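Side-chain contacts in glutaredoxin (PDB 5CAX), which probably works as a thiol-disulfide oxidoreductase of the glutaredoxin family, a methanoredoxin that reduces protein disulfides with electrons from coenzyme M: residues T36-L39 against L40-G44; L54-E57 against E58-S61. All coordinates share one frame; numbering follows the deposited sequence.

Contact 1. Residues T36-L39 against L40-G44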
loop_
_atom_site.group_PDB
_atom_site.type_symbol
_atom_site.label_atom_id
_atom_site.label_comp_id
_atom_site.label_asym_id
_atom_site.label_seq_id
_atom_site.Cartn_x
_atom_site.Cartn_y
_atom_site.Cartn_z
ATOM N N THR A 36 1.223 8.341 2.743
ATOM C CA THR A 36 0.151 7.346 2.718
ATOM C C THR A 36 0.306 6.324 3.850
ATOM O O THR A 36 -0.659 6.067 4.574
ATOM C CB THR A 36 0.072 6.600 1.358
ATOM O OG1 THR A 36 -0.050 7.546 0.295
ATOM C CG2 THR A 36 -1.125 5.667 1.320
ATOM N N LYS A 37 1.494 5.741 4.005
ATOM C CA LYS A 37 1.697 4.764 5.083
ATOM C C LYS A 37 1.617 5.406 6.465
ATOM O O LYS A 37 1.181 4.758 7.427
ATOM C CB LYS A 37 3.009 3.980 4.907
ATOM C CG LYS A 37 4.252 4.584 5.465
ATOM C CD LYS A 37 4.697 3.930 6.762
ATOM C CE LYS A 37 6.122 4.373 7.026
ATOM N NZ LYS A 37 6.635 4.108 8.386
ATOM N N LYS A 38 2.069 6.656 6.566
ATOM C CA LYS A 38 1.938 7.436 7.797
ATOM C C LYS A 38 0.465 7.676 8.118
ATOM O O LYS A 38 0.066 7.699 9.271
ATOM C CB LYS A 38 2.651 8.778 7.661
ATOM C CG LYS A 38 2.611 9.661 8.904
ATOM C CD LYS A 38 3.080 11.074 8.574
ATOM C CE LYS A 38 3.344 11.927 9.826
ATOM N NZ LYS A 38 2.167 12.112 10.738
ATOM N N LEU A 39 -0.341 7.858 7.079
ATOM C CA LEU A 39 -1.777 8.054 7.251
ATOM C C LEU A 39 -2.415 6.781 7.791
ATOM O O LEU A 39 -3.191 6.820 8.745
ATOM C CB LEU A 39 -2.440 8.463 5.936
ATOM C CG LEU A 39 -3.962 8.301 5.960
ATOM C CD1 LEU A 39 -4.603 9.253 6.961
ATOM C CD2 LEU A 39 -4.571 8.485 4.582
ATOM N N LEU A 40 -2.080 5.662 7.155
ATOM C CA LEU A 40 -2.508 4.352 7.587
ATOM C C LEU A 40 -2.042 4.091 9.034
ATOM O O LEU A 40 -2.753 3.511 9.841
ATOM C CB LEU A 40 -1.966 3.303 6.618
ATOM C CG LEU A 40 -2.473 3.313 5.169
ATOM C CD1 LEU A 40 -1.532 2.497 4.262
ATOM C CD2 LEU A 40 -3.882 2.774 5.062
ATOM N N THR A 41 -0.832 4.518 9.356
ATOM C CA THR A 41 -0.335 4.413 10.725
ATOM C C THR A 41 -1.125 5.313 11.684
ATOM O O THR A 41 -1.441 4.912 12.812
ATOM C CB THR A 41 1.166 4.723 10.780
ATOM O OG1 THR A 41 1.877 3.576 10.292
ATOM C CG2 THR A 41 1.619 4.985 12.204
ATOM N N ASP A 42 -1.443 6.525 11.240
ATOM C CA ASP A 42 -2.235 7.453 12.041
ATOM C C ASP A 42 -3.649 6.894 12.269
ATOM O O ASP A 42 -4.210 7.007 13.361
ATOM C CB ASP A 42 -2.312 8.823 11.359
ATOM C CG ASP A 42 -1.016 9.612 11.464
ATOM O OD1 ASP A 42 -0.282 9.454 12.470
ATOM O OD2 ASP A 42 -0.721 10.387 10.517
ATOM N N LEU A 43 -4.217 6.271 11.240
ATOM C CA LEU A 43 -5.537 5.652 11.369
ATOM C C LEU A 43 -5.543 4.490 12.354
ATOM O O LEU A 43 -6.597 4.078 12.836
ATOM C CB LEU A 43 -6.043 5.174 10.009
ATOM C CG LEU A 43 -6.266 6.325 9.029
ATOM C CD1 LEU A 43 -6.437 5.801 7.614
ATOM C CD2 LEU A 43 -7.452 7.175 9.460
ATOM N N GLY A 44 -4.358 3.959 12.634
ATOM C CA GLY A 44 -4.218 2.922 13.627
ATOM C C GLY A 44 -4.774 1.610 13.140
ATOM O O GLY A 44 -5.203 0.797 13.949
#

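Contact 2. Residues L54-E57 against E58-S61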
loop_
_atom_site.group_PDB
_atom_site.type_symbol
_atom_site.label_atom_id
_atom_site.label_comp_id
_atom_site.label_asym_id
_atom_site.label_seq_id
_atom_site.Cartn_x
_atom_site.Cartn_y
_atom_site.Cartn_z
ATOM N N LEU A 54 13.304 -0.818 -2.556
ATOM C CA LEU A 54 14.244 -1.441 -1.645
ATOM C C LEU A 54 14.289 -2.969 -1.802
ATOM O O LEU A 54 15.065 -3.649 -1.132
ATOM C CB LEU A 54 13.898 -1.072 -0.205
ATOM C CG LEU A 54 14.026 0.395 0.186
ATOM C CD1 LEU A 54 13.539 0.524 1.581
ATOM C CD2 LEU A 54 15.445 0.880 0.081
ATOM N N LEU A 55 13.412 -3.500 -2.645
ATOM C CA LEU A 55 13.378 -4.924 -2.901
ATOM C C LEU A 55 14.458 -5.400 -3.884
ATOM O O LEU A 55 14.759 -4.726 -4.860
ATOM C CB LEU A 55 11.993 -5.314 -3.405
ATOM C CG LEU A 55 10.854 -5.186 -2.405
ATOM C CD1 LEU A 55 9.535 -5.567 -3.087
ATOM C CD2 LEU A 55 11.126 -6.099 -1.216
ATOM N N GLU A 56 15.013 -6.583 -3.633
ATOM C CA GLU A 56 15.923 -7.213 -4.585
ATOM C C GLU A 56 15.218 -7.400 -5.930
ATOM O O GLU A 56 13.990 -7.395 -5.986
ATOM C CB GLU A 56 16.446 -8.541 -4.034
ATOM C CG GLU A 56 17.311 -8.410 -2.775
ATOM C CD GLU A 56 18.529 -7.501 -2.971
ATOM O OE1 GLU A 56 19.307 -7.709 -3.931
ATOM O OE2 GLU A 56 18.712 -6.571 -2.158
ATOM N N GLU A 57 15.994 -7.525 -7.008
ATOM C CA GLU A 57 15.464 -7.369 -8.365
ATOM C C GLU A 57 14.324 -8.302 -8.740
ATOM O O GLU A 57 13.352 -7.869 -9.355
ATOM C CB GLU A 57 16.573 -7.523 -9.394
ATOM C CG GLU A 57 16.044 -7.473 -10.826
ATOM C CD GLU A 57 15.228 -6.200 -11.114
ATOM O OE1 GLU A 57 15.515 -5.138 -10.516
ATOM O OE2 GLU A 57 14.295 -6.265 -11.947
ATOM N N GLU A 58 14.422 -9.576 -8.382
ATOM C CA GLU A 58 13.355 -10.502 -8.751
ATOM C C GLU A 58 12.086 -10.185 -7.967
ATOM O O GLU A 58 10.992 -10.145 -8.528
ATOM C CB GLU A 58 13.771 -11.947 -8.509
ATOM C CG GLU A 58 12.765 -12.956 -9.042
ATOM C CD GLU A 58 12.855 -13.146 -10.555
ATOM O OE1 GLU A 58 13.917 -12.842 -11.145
ATOM O OE2 GLU A 58 11.860 -13.615 -11.156
ATOM N N GLU A 59 12.246 -9.916 -6.675
ATOM C CA GLU A 59 11.123 -9.544 -5.826
ATOM C C GLU A 59 10.565 -8.184 -6.233
ATOM O O GLU A 59 9.347 -7.994 -6.316
ATOM C CB GLU A 59 11.553 -9.511 -4.355
ATOM C CG GLU A 59 11.918 -10.859 -3.764
ATOM C CD GLU A 59 13.306 -11.331 -4.184
ATOM O OE1 GLU A 59 14.025 -10.569 -4.876
ATOM O OE2 GLU A 59 13.677 -12.470 -3.816
ATOM N N LYS A 60 11.462 -7.235 -6.475
ATOM C CA LYS A 60 11.045 -5.907 -6.915
ATOM C C LYS A 60 10.229 -6.006 -8.200
ATOM O O LYS A 60 9.275 -5.259 -8.397
ATOM C CB LYS A 60 12.258 -4.996 -7.087
ATOM C CG LYS A 60 11.926 -3.614 -7.611
ATOM C CD LYS A 60 13.162 -2.754 -7.747
ATOM C CE LYS A 60 13.799 -2.879 -9.103
ATOM N NZ LYS A 60 14.818 -1.811 -9.268
ATOM N N SER A 61 10.597 -6.955 -9.056
ATOM C CA SER A 61 9.906 -7.170 -10.321
ATOM C C SER A 61 8.571 -7.882 -10.096
ATOM O O SER A 61 7.626 -7.700 -10.852
ATOM C CB SER A 61 10.777 -7.973 -11.277
ATOM O OG SER A 61 10.014 -8.431 -12.372
#

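Contact 1. Residues T36-L39 against L40-G44
Leu-39 and Leu-43, one helical turn apart, meet through their branched ends, Leu-39 being the buried partner. CG of Leu-39 lies 3.9 Å from CD1 of Leu-43, and the two side chains pass each other at a slant. Their first torsions differ: CG of Leu-39 stands anti to its own nitrogen (chi1 164°), whereas CG of Leu-43 is anti to the carbonyl carbon (chi1 -64°) and so turns back over the preceding turn. Alongside this contact, the N-H of Leu-43 bonds to O of Leu-39 at 2.8 Å. Leu-40 folds back in the same way as Leu-43, laying its CG 3.4 Å from O of Thr-36, the carbonyl that also accepts its N-H. On the outer flank the long chain of Lys-38 turns only at its last torsion, and its NZ forms a weak salt bridge of 3.4 Å with OD2 of Asp-42. Thr-41 adds a second, weak hydrogen bond from OG1 to O of Lys-37, already the acceptor of its N-H. Gly-44, with positive phi, ends the helix in a Schellman motif. Helix 31-43 is the crossover of a beta-alpha-beta unit between strands 22-26 and 48-51: Leu-40 packs on Met-24 of the first strand and on Leu-99 of helix 92-99, which also receives Leu-39 at Glu-92 and Leu-43 at Arg-96.

Contact 2. Residues L54-E57 against E58-S61
Glu-57 and Lys-60 slant across one another on the outer surface of a helix's first turn, carboxylate toward ammonium. The lysine runs extended through its first two torsions and then bends at chi3 (90°), which carries CE to 3.2 Å from OE1 of Glu-57. NZ lies farther from that oxygen, at 3.6 Å, so the salt bridge is a long one, and the glutamate meets the end of the aliphatic chain as much as the charge. Glu-57 bends at chi2 to present this oxygen, while its OE2 comes near CB of Ser-61. Leu-55 approaches Lys-60 from the other end of the lysine chain: its CB sits 3.7 Å from CA of Lys-60, and its CD1 extends toward O of Glu-59. Glu-56 occupies the N-cap position of helix 57-70, which follows strand 48-51 in this thioredoxin-like fold. Its carbonyl oxygen receives the N-H of Lys-60, with 2.6 Å between O of Glu-56 and N of Lys-60. The next bond runs from N of Ser-61 to O of Glu-57 at 2.9 Å. Glu-59 curls its carboxylate back toward the cap, bringing OE1 within 3.3 Å of CB of Glu-56. The carboxylates of Glu-56 and Glu-59 nevertheless remain apart, with 6.1 Å between OE1 of Glu-56 and OE1 of Glu-59.

Overall arrangement
Contact 1 spans the last turns of helix 31-43, contact 2 the entry from a loop into helix 57-70, and strand 48-51 runs between them. They lie on opposite sides of the chain's centre, with centres 24 Å apart and nearest atoms about 10 Å apart. Contact 1 is partly buried, whereas contact 2 is at the surface. Cys-30 and Cys-33 lie at the N-terminal end of helix 31-43; with Phe-76 they make up the cadmium site, and they match the Cys-X-X-Cys motif of glutaredoxins, probably as the redox pair. A bound cadmium ion lies about 7 Å from the side chain of Thr-36, and one lies about 14 Å from that of Lys-60.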